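Local coordinates for protein adenosine deaminase 1 (Arthrobacter aurescens, PDB 3RYS) that probably catalyses the zinc-dependent hydrolytic deamination of adenine to hypoxanthine and ammonium, a step of purine salvage and nitrogen catabolism, at residues His21-Leu26 and Asp64-Asn69; Glu52-Thr57 and Pro282-Gly287. One frame throughout, in Å; residues are numbered along the deposited sequence.

In the fold
Both contacts are buried in this TIM-barrel-type deaminase; contact 1 lines the adenine pocket and contact 2 lies just behind it. Contact 1 sets the loop after strand 15-17 against helix 59-69 and touches the zinc and the ligand directly; contact 2 joins the loop just before that helix to the loop after strand 275-277. Their chemistry differs accordingly: a zinc-bound histidine, a tyrosine facing the C8 edge of the ligand and a carboxylate in the first, almost nothing but aromatic rings in the second. The two meet where Gly24 O probably accepts a hydrogen bond from Ala283 N, and where Asn69 OD1 and Tyr284 OH make a weak one.

Contact 1: His21-Leu26 and Asp64-Asn69; sequences HIEGTL and DLYYAN. With ZN (zinc ion), chain C; ADE (adenine), chain D.
Tyr66 reaches across from its helix to bring its phenol to the 3-10 turn 22-24 and the His21 before it. Its CG stands anti to the backbone N (chi1 173°), which carries the ring across to the loop. The ring then presents three parts to its surroundings. One face lies against adenine C8, 3.6 Å from the ring plane and offset toward the rim. Along the edge, CE2 comes 3.6 Å from Gly24 N without bonding to it. The hydroxyl end arrives obliquely at the His21 ring, with OH 3.7 Å from His21 CB. Glu23 crosses Tyr66 at a slant, carboxylate and ring planes 52° apart; OE1 stays 3.6 Å from Tyr66 OH, too far for a hydrogen bond. Both groups turn instead to Asp103, Tyr66 OH to its carboxylate and Glu23 OE2 to its backbone N.

His21 takes the metal side of the pocket. NE2 binds zinc at 2.3 Å, completing a site with His19, His199 and Asp280, while adenine N7 sits over one imidazole face and N6 also reaches the metal. Adenine lies nearly parallel to the imidazole but stands edge-on to the Tyr66 face. Were an alanine here instead of Tyr66, the Asp103 carboxylate would probably lose its phenol partner and a gap would open at the C8 edge of adenine. Further along, Leu26 CD2 packs 3.9 Å from Asn69 O.

Around the loop, Ile22 packs on helix 76-92, and Glu23 touches strand 95-102 and helix 104-108; Tyr66 meets Phe62 one turn earlier on helix 59-69, so the loop sits between helix 59-69 on one hand and helix 76-92, strand 95-102 and helix 104-108 on the other.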
ATOM      1  N   HIS A  21      -0.553  -1.351  -3.190  1.00 11.93           N
ATOM      2  CA  HIS A  21      -0.980  -2.577  -3.846  1.00 10.79           C
ATOM      3  C   HIS A  21      -0.541  -2.576  -5.304  1.00 10.99           C
ATOM      4  O   HIS A  21      -0.886  -1.672  -6.062  1.00 13.56           O
ATOM      5  CB  HIS A  21      -2.493  -2.708  -3.756  1.00 10.38           C
ATOM      6  CG  HIS A  21      -3.020  -2.586  -2.364  1.00 12.11           C
ATOM      7  ND1 HIS A  21      -3.337  -3.681  -1.590  1.00 14.39           N
ATOM      8  CD2 HIS A  21      -3.280  -1.499  -1.602  1.00 12.98           C
ATOM      9  CE1 HIS A  21      -3.775  -3.273  -0.414  1.00 14.11           C
ATOM     10  NE2 HIS A  21      -3.748  -1.954  -0.394  1.00 14.83           N
ATOM     11  N   ILE A  22       0.225  -3.585  -5.694  1.00  9.59           N
ATOM     12  CA  ILE A  22       0.767  -3.620  -7.044  1.00 10.32           C
ATOM     13  C   ILE A  22      -0.340  -3.645  -8.099  1.00 11.94           C
ATOM     14  O   ILE A  22      -0.195  -3.058  -9.170  1.00 13.40           O
ATOM     15  CB  ILE A  22       1.760  -4.787  -7.237  1.00  9.62           C
ATOM     16  CG1 ILE A  22       2.724  -4.472  -8.382  1.00 12.43           C
ATOM     17  CG2 ILE A  22       1.028  -6.101  -7.457  1.00 11.32           C
ATOM     18  CD1 ILE A  22       3.475  -3.170  -8.199  1.00 11.88           C
ATOM     19  N   GLU A  23      -1.452  -4.303  -7.777  1.00 13.08           N
ATOM     20  CA  GLU A  23      -2.602  -4.374  -8.677  1.00 11.05           C
ATOM     21  C   GLU A  23      -3.308  -3.024  -8.805  1.00 12.34           C
ATOM     22  O   GLU A  23      -4.030  -2.785  -9.776  1.00 11.90           O
ATOM     23  CB  GLU A  23      -3.603  -5.426  -8.192  1.00 11.43           C
ATOM     24  CG  GLU A  23      -3.054  -6.845  -8.089  1.00 11.57           C
ATOM     25  CD  GLU A  23      -2.401  -7.141  -6.746  1.00 12.21           C
ATOM     26  OE1 GLU A  23      -1.893  -6.205  -6.096  1.00 11.20           O
ATOM     27  OE2 GLU A  23      -2.394  -8.318  -6.336  1.00 13.63           O
ATOM     28  N   GLY A  24      -3.109  -2.157  -7.815  1.00  9.79           N
ATOM     29  CA  GLY A  24      -3.706  -0.832  -7.816  1.00 11.89           C
ATOM     30  C   GLY A  24      -2.837   0.141  -8.583  1.00 12.88           C
ATOM     31  O   GLY A  24      -3.132   1.333  -8.691  1.00 11.67           O
ATOM     32  N   THR A  25      -1.757  -0.403  -9.125  1.00 13.32           N
ATOM     33  CA  THR A  25      -0.786   0.323  -9.922  1.00 12.24           C
ATOM     34  C   THR A  25      -1.117   0.256 -11.418  1.00 13.42           C
ATOM     35  O   THR A  25      -0.517   0.956 -12.244  1.00 10.89           O
ATOM     36  CB  THR A  25       0.594  -0.276  -9.655  1.00 11.48           C
ATOM     37  OG1 THR A  25       1.292   0.559  -8.727  1.00 19.19           O
ATOM     38  CG2 THR A  25       1.397  -0.418 -10.927  1.00 12.68           C
ATOM     39  N   LEU A  26      -2.101  -0.576 -11.744  1.00 11.82           N
ATOM     40  CA  LEU A  26      -2.477  -0.871 -13.121  1.00 13.40           C
ATOM     41  C   LEU A  26      -3.184   0.295 -13.811  1.00 14.87           C
ATOM     42  O   LEU A  26      -4.356   0.566 -13.561  1.00 17.99           O
ATOM     43  CB  LEU A  26      -3.374  -2.106 -13.152  1.00 14.22           C
ATOM     44  CG  LEU A  26      -3.319  -2.966 -14.410  1.00 16.78           C
ATOM     45  CD1 LEU A  26      -1.875  -3.194 -14.813  1.00 15.33           C
ATOM     46  CD2 LEU A  26      -4.031  -4.288 -14.158  1.00 17.45           C
ATOM     47  N   ASP A  64     -14.526  -3.706  -6.597  1.00 17.30           N
ATOM     48  CA  ASP A  64     -15.161  -4.335  -7.750  1.00 20.07           C
ATOM     49  C   ASP A  64     -14.391  -4.066  -9.043  1.00 18.62           C
ATOM     50  O   ASP A  64     -14.128  -4.984  -9.819  1.00 16.96           O
ATOM     51  CB  ASP A  64     -16.619  -3.888  -7.885  1.00 20.77           C
ATOM     52  CG  ASP A  64     -17.507  -4.475  -6.804  1.00 21.14           C
ATOM     53  OD1 ASP A  64     -17.130  -5.514  -6.224  1.00 20.65           O
ATOM     54  OD2 ASP A  64     -18.578  -3.894  -6.530  1.00 23.93           O
ATOM     55  N   LEU A  65     -14.030  -2.808  -9.271  1.00 19.92           N
ATOM     56  CA  LEU A  65     -13.243  -2.453 -10.445  1.00 22.52           C
ATOM     57  C   LEU A  65     -11.826  -3.023 -10.314  1.00 20.56           C
ATOM     58  O   LEU A  65     -11.315  -3.684 -11.222  1.00 19.51           O
ATOM     59  CB  LEU A  65     -13.206  -0.932 -10.624  1.00 20.79           C
ATOM     60  CG  LEU A  65     -12.530  -0.411 -11.894  1.00 21.75           C
ATOM     61  CD1 LEU A  65     -13.328  -0.817 -13.113  1.00 22.03           C
ATOM     62  CD2 LEU A  65     -12.364   1.099 -11.837  1.00 23.42           C
ATOM     63  N   TYR A  66     -11.215  -2.759  -9.164  1.00 17.70           N
ATOM     64  CA  TYR A  66      -9.887  -3.251  -8.807  1.00 17.15           C
ATOM     65  C   TYR A  66      -9.691  -4.733  -9.133  1.00 17.39           C
ATOM     66  O   TYR A  66      -8.677  -5.122  -9.711  1.00 16.14           O
ATOM     67  CB  TYR A  66      -9.677  -2.990  -7.316  1.00 18.36           C
ATOM     68  CG  TYR A  66      -8.434  -3.563  -6.681  1.00 17.63           C
ATOM     69  CD1 TYR A  66      -8.507  -4.695  -5.880  1.00 17.69           C
ATOM     70  CD2 TYR A  66      -7.199  -2.942  -6.827  1.00 14.56           C
ATOM     71  CE1 TYR A  66      -7.385  -5.211  -5.264  1.00 16.76           C
ATOM     72  CE2 TYR A  66      -6.070  -3.451  -6.217  1.00 14.52           C
ATOM     73  CZ  TYR A  66      -6.167  -4.589  -5.436  1.00 16.56           C
ATOM     74  OH  TYR A  66      -5.050  -5.109  -4.820  1.00 14.78           O
ATOM     75  N   TYR A  67     -10.670  -5.552  -8.768  1.00 19.54           N
ATOM     76  CA  TYR A  67     -10.624  -6.983  -9.059  1.00 17.52           C
ATOM     77  C   TYR A  67     -10.928  -7.281 -10.525  1.00 18.68           C
ATOM     78  O   TYR A  67     -10.304  -8.155 -11.132  1.00 17.48           O
ATOM     79  CB  TYR A  67     -11.589  -7.751  -8.150  1.00 14.48           C
ATOM     80  CG  TYR A  67     -11.162  -7.747  -6.708  1.00 13.50           C
ATOM     81  CD1 TYR A  67      -9.861  -8.073  -6.357  1.00 14.82           C
ATOM     82  CD2 TYR A  67     -12.050  -7.409  -5.699  1.00 14.35           C
ATOM     83  CE1 TYR A  67      -9.454  -8.067  -5.042  1.00 14.81           C
ATOM     84  CE2 TYR A  67     -11.652  -7.399  -4.374  1.00 15.20           C
ATOM     85  CZ  TYR A  67     -10.351  -7.729  -4.053  1.00 15.58           C
ATOM     86  OH  TYR A  67      -9.937  -7.726  -2.742  1.00 17.14           O
ATOM     87  N   ALA A  68     -11.890  -6.557 -11.089  1.00 16.35           N
ATOM     88  CA  ALA A  68     -12.271  -6.754 -12.481  1.00 15.32           C
ATOM     89  C   ALA A  68     -11.068  -6.568 -13.393  1.00 20.26           C
ATOM     90  O   ALA A  68     -10.851  -7.348 -14.323  1.00 20.04           O
ATOM     91  CB  ALA A  68     -13.376  -5.796 -12.868  1.00 17.09           C
ATOM     92  N   ASN A  69     -10.282  -5.534 -13.114  1.00 20.79           N
ATOM     93  CA  ASN A  69      -9.151  -5.184 -13.964  1.00 19.62           C
ATOM     94  C   ASN A  69      -8.031  -6.221 -13.952  1.00 21.49           C
ATOM     95  O   ASN A  69      -7.243  -6.306 -14.900  1.00 19.51           O
ATOM     96  CB  ASN A  69      -8.613  -3.801 -13.601  1.00 17.44           C
ATOM     97  CG  ASN A  69      -9.508  -2.684 -14.103  1.00 22.58           C
ATOM     98  OD1 ASN A  69      -9.304  -1.514 -13.779  1.00 23.65           O
ATOM     99  ND2 ASN A  69     -10.508  -3.041 -14.901  1.00 24.72           N
TER
HETATM  100 ZN    ZN C 344      -4.809  -0.342   0.928  1.00 17.39          ZN
HETATM  101  N9  ADE D 345      -7.420  -3.611  -1.535  1.00 18.84           N
HETATM  102  C8  ADE D 345      -6.616  -2.780  -2.270  1.00 21.89           C
HETATM  103  N7  ADE D 345      -6.486  -1.570  -1.768  1.00 20.30           N
HETATM  104  C5  ADE D 345      -7.267  -1.614  -0.620  1.00 22.54           C
HETATM  105  C6  ADE D 345      -7.556  -0.647   0.367  1.00 23.31           C
HETATM  106  N6  ADE D 345      -7.065   0.597   0.336  1.00 21.81           N
HETATM  107  N1  ADE D 345      -8.370  -1.012   1.384  1.00 22.49           N
HETATM  108  C2  ADE D 345      -8.859  -2.261   1.404  1.00 22.84           C
HETATM  109  N3  ADE D 345      -8.660  -3.257   0.537  1.00 21.82           N
HETATM  110  C4  ADE D 345      -7.849  -2.863  -0.461  1.00 20.84           C

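Contact 2: Glu52-Thr57 and Pro282-Gly287; sequences EKYEFT and PAYFGG
Tyr284, Tyr54 and Phe56 bury most of the surface between these two loops. The tyrosine rings are tilted only 29° from each other but slid so far apart, with centroids at 5.3 Å, that they barely overlap. What touches is one flank of each: Tyr54 CE2 lies 3.5 Å from Tyr284 CD2, and the same CE2 passes 3.6 Å from Ala283 O. Phe56 crosses Tyr284 at about a right angle, bringing CZ to the edge of the tyrosine ring, 4.0 Å from CD2. Near the plane of the phenylalanine ring, Phe56 CE2 has Tyr284 O beside it at 3.4 Å. Phe56 CG stands anti to its carbonyl carbon (chi1 -49°), which brings the ring edge up to the other loop, where Phe56 CE2 also meets Phe285 CE1 at 4.2 Å.

Phe62 of helix 59-69 meets the rings of Phe56, Tyr284 and Phe285, and Phe285 in turn lies beside the zinc ligand Asp280 and the adenine-binding Asp281. The polar end of Tyr284 is its OH, weakly hydrogen-bonded to Asn69 OD1. Van der Waals packing of rings thus does the joining here, and the mainly aromatic layer it forms backs the adenine pocket.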
ATOM      1  N   GLU A  52     -14.079   6.407 -17.153  1.00 32.60           N
ATOM      2  CA  GLU A  52     -15.388   6.887 -16.741  1.00 29.68           C
ATOM      3  C   GLU A  52     -15.909   6.125 -15.523  1.00 31.67           C
ATOM      4  O   GLU A  52     -16.820   6.584 -14.836  1.00 27.27           O
ATOM      5  CB  GLU A  52     -16.360   6.724 -17.906  1.00 35.79           C
ATOM      6  CG  GLU A  52     -17.631   7.535 -17.803  1.00 48.30           C
ATOM      7  CD  GLU A  52     -18.418   7.525 -19.101  1.00 59.48           C
ATOM      8  OE1 GLU A  52     -17.821   7.203 -20.155  1.00 52.44           O
ATOM      9  OE2 GLU A  52     -19.627   7.839 -19.071  1.00 66.89           O
ATOM     10  N   LYS A  53     -15.321   4.962 -15.257  1.00 32.86           N
ATOM     11  CA  LYS A  53     -15.810   4.078 -14.198  1.00 34.89           C
ATOM     12  C   LYS A  53     -15.075   4.248 -12.869  1.00 30.98           C
ATOM     13  O   LYS A  53     -15.185   3.403 -11.979  1.00 24.43           O
ATOM     14  CB  LYS A  53     -15.733   2.613 -14.644  1.00 34.15           C
ATOM     15  CG  LYS A  53     -16.719   2.239 -15.737  1.00 38.62           C
ATOM     16  CD  LYS A  53     -16.721   0.742 -15.980  1.00 45.16           C
ATOM     17  CE  LYS A  53     -17.799   0.345 -16.976  1.00 58.58           C
ATOM     18  NZ  LYS A  53     -17.815  -1.129 -17.225  1.00 55.57           N
ATOM     19  N   TYR A  54     -14.340   5.347 -12.733  1.00 31.73           N
ATOM     20  CA  TYR A  54     -13.501   5.566 -11.560  1.00 26.42           C
ATOM     21  C   TYR A  54     -14.101   6.533 -10.538  1.00 24.79           C
ATOM     22  O   TYR A  54     -13.375   7.123  -9.743  1.00 23.55           O
ATOM     23  CB  TYR A  54     -12.108   6.045 -11.984  1.00 27.56           C
ATOM     24  CG  TYR A  54     -11.231   4.957 -12.571  1.00 29.10           C
ATOM     25  CD1 TYR A  54     -11.567   4.331 -13.767  1.00 29.16           C
ATOM     26  CD2 TYR A  54     -10.063   4.564 -11.933  1.00 24.45           C
ATOM     27  CE1 TYR A  54     -10.765   3.336 -14.304  1.00 26.87           C
ATOM     28  CE2 TYR A  54      -9.257   3.575 -12.464  1.00 25.58           C
ATOM     29  CZ  TYR A  54      -9.611   2.964 -13.648  1.00 27.05           C
ATOM     30  OH  TYR A  54      -8.801   1.984 -14.172  1.00 29.67           O
ATOM     31  N   GLU A  55     -15.417   6.703 -10.551  1.00 24.97           N
ATOM     32  CA  GLU A  55     -16.058   7.486  -9.504  1.00 23.67           C
ATOM     33  C   GLU A  55     -16.608   6.555  -8.433  1.00 22.10           C
ATOM     34  O   GLU A  55     -17.658   5.945  -8.610  1.00 22.96           O
ATOM     35  CB  GLU A  55     -17.171   8.367 -10.061  1.00 27.54           C
ATOM     36  CG  GLU A  55     -17.691   9.369  -9.040  1.00 36.27           C
ATOM     37  CD  GLU A  55     -18.898  10.142  -9.532  1.00 41.85           C
ATOM     38  OE1 GLU A  55     -19.544   9.686 -10.501  1.00 46.24           O
ATOM     39  OE2 GLU A  55     -19.201  11.204  -8.945  1.00 35.98           O
ATOM     40  N   PHE A  56     -15.890   6.449  -7.320  1.00 23.96           N
ATOM     41  CA  PHE A  56     -16.215   5.460  -6.298  1.00 22.92           C
ATOM     42  C   PHE A  56     -17.154   6.017  -5.238  1.00 21.46           C
ATOM     43  O   PHE A  56     -17.240   7.229  -5.049  1.00 20.26           O
ATOM     44  CB  PHE A  56     -14.935   4.908  -5.665  1.00 18.90           C
ATOM     45  CG  PHE A  56     -13.908   4.477  -6.675  1.00 19.68           C
ATOM     46  CD1 PHE A  56     -14.101   3.333  -7.432  1.00 18.10           C
ATOM     47  CD2 PHE A  56     -12.759   5.224  -6.880  1.00 17.45           C
ATOM     48  CE1 PHE A  56     -13.166   2.940  -8.363  1.00 20.19           C
ATOM     49  CE2 PHE A  56     -11.820   4.837  -7.812  1.00 18.45           C
ATOM     50  CZ  PHE A  56     -12.021   3.694  -8.555  1.00 19.25           C
ATOM     51  N   THR A  57     -17.855   5.115  -4.558  1.00 18.98           N
ATOM     52  CA  THR A  57     -18.857   5.483  -3.570  1.00 18.39           C
ATOM     53  C   THR A  57     -18.436   5.025  -2.182  1.00 20.42           C
ATOM     54  O   THR A  57     -18.832   5.608  -1.171  1.00 18.78           O
ATOM     55  CB  THR A  57     -20.202   4.828  -3.909  1.00 22.20           C
ATOM     56  OG1 THR A  57     -20.467   4.989  -5.306  1.00 26.10           O
ATOM     57  CG2 THR A  57     -21.328   5.457  -3.105  1.00 22.34           C
ATOM     58  N   PRO A 282      -2.412   3.686  -6.718  1.00 13.88           N
ATOM     59  CA  PRO A 282      -2.033   4.887  -7.476  1.00 14.01           C
ATOM     60  C   PRO A 282      -2.780   5.099  -8.794  1.00 14.35           C
ATOM     61  O   PRO A 282      -3.040   6.243  -9.162  1.00 14.65           O
ATOM     62  CB  PRO A 282      -0.548   4.660  -7.778  1.00 13.02           C
ATOM     63  CG  PRO A 282      -0.102   3.635  -6.820  1.00 13.06           C
ATOM     64  CD  PRO A 282      -1.275   2.769  -6.546  1.00 13.26           C
ATOM     65  N   ALA A 283      -3.097   4.024  -9.506  1.00 13.80           N
ATOM     66  CA  ALA A 283      -3.726   4.160 -10.815  1.00 17.34           C
ATOM     67  C   ALA A 283      -5.242   4.323 -10.705  1.00 15.96           C
ATOM     68  O   ALA A 283      -5.924   4.541 -11.704  1.00 17.17           O
ATOM     69  CB  ALA A 283      -3.369   2.980 -11.711  1.00 13.15           C
ATOM     70  N   TYR A 284      -5.760   4.233  -9.484  1.00 13.10           N
ATOM     71  CA  TYR A 284      -7.195   4.353  -9.248  1.00 17.86           C
ATOM     72  C   TYR A 284      -7.587   5.656  -8.542  1.00 18.72           C
ATOM     73  O   TYR A 284      -8.732   6.107  -8.645  1.00 16.74           O
ATOM     74  CB  TYR A 284      -7.701   3.158  -8.434  1.00 16.93           C
ATOM     75  CG  TYR A 284      -7.748   1.869  -9.212  1.00 17.94           C
ATOM     76  CD1 TYR A 284      -6.601   1.108  -9.398  1.00 18.06           C
ATOM     77  CD2 TYR A 284      -8.937   1.412  -9.761  1.00 17.87           C
ATOM     78  CE1 TYR A 284      -6.636  -0.074 -10.114  1.00 16.38           C
ATOM     79  CE2 TYR A 284      -8.983   0.233 -10.476  1.00 18.75           C
ATOM     80  CZ  TYR A 284      -7.830  -0.507 -10.650  1.00 16.38           C
ATOM     81  OH  TYR A 284      -7.872  -1.685 -11.360  1.00 16.00           O
ATOM     82  N   PHE A 285      -6.642   6.248  -7.820  1.00 13.38           N
ATOM     83  CA  PHE A 285      -6.944   7.419  -7.008  1.00 15.41           C
ATOM     84  C   PHE A 285      -6.254   8.668  -7.556  1.00 17.27           C
ATOM     85  O   PHE A 285      -6.176   9.697  -6.881  1.00 15.00           O
ATOM     86  CB  PHE A 285      -6.577   7.169  -5.539  1.00 13.47           C
ATOM     87  CG  PHE A 285      -7.188   5.918  -4.968  1.00 12.94           C
ATOM     88  CD1 PHE A 285      -8.507   5.585  -5.244  1.00 14.24           C
ATOM     89  CD2 PHE A 285      -6.450   5.080  -4.146  1.00 14.52           C
ATOM     90  CE1 PHE A 285      -9.078   4.433  -4.716  1.00 16.81           C
ATOM     91  CE2 PHE A 285      -7.014   3.924  -3.614  1.00 13.36           C
ATOM     92  CZ  PHE A 285      -8.329   3.599  -3.902  1.00 14.44           C
ATOM     93  N   GLY A 286      -5.757   8.557  -8.785  1.00 18.85           N
ATOM     94  CA  GLY A 286      -5.227   9.691  -9.524  1.00 14.03           C
ATOM     95  C   GLY A 286      -3.944  10.307  -9.000  1.00 14.98           C
ATOM     96  O   GLY A 286      -3.807  11.531  -8.984  1.00 18.65           O
ATOM     97  N   GLY A 287      -2.997   9.477  -8.577  1.00 12.37           N
ATOM     98  CA  GLY A 287      -1.745   9.997  -8.064  1.00 13.86           C
ATOM     99  C   GLY A 287      -0.891   9.031  -7.267  1.00 14.02           C
ATOM    100  O   GLY A 287      -1.392   8.151  -6.560  1.00 14.63           O
TER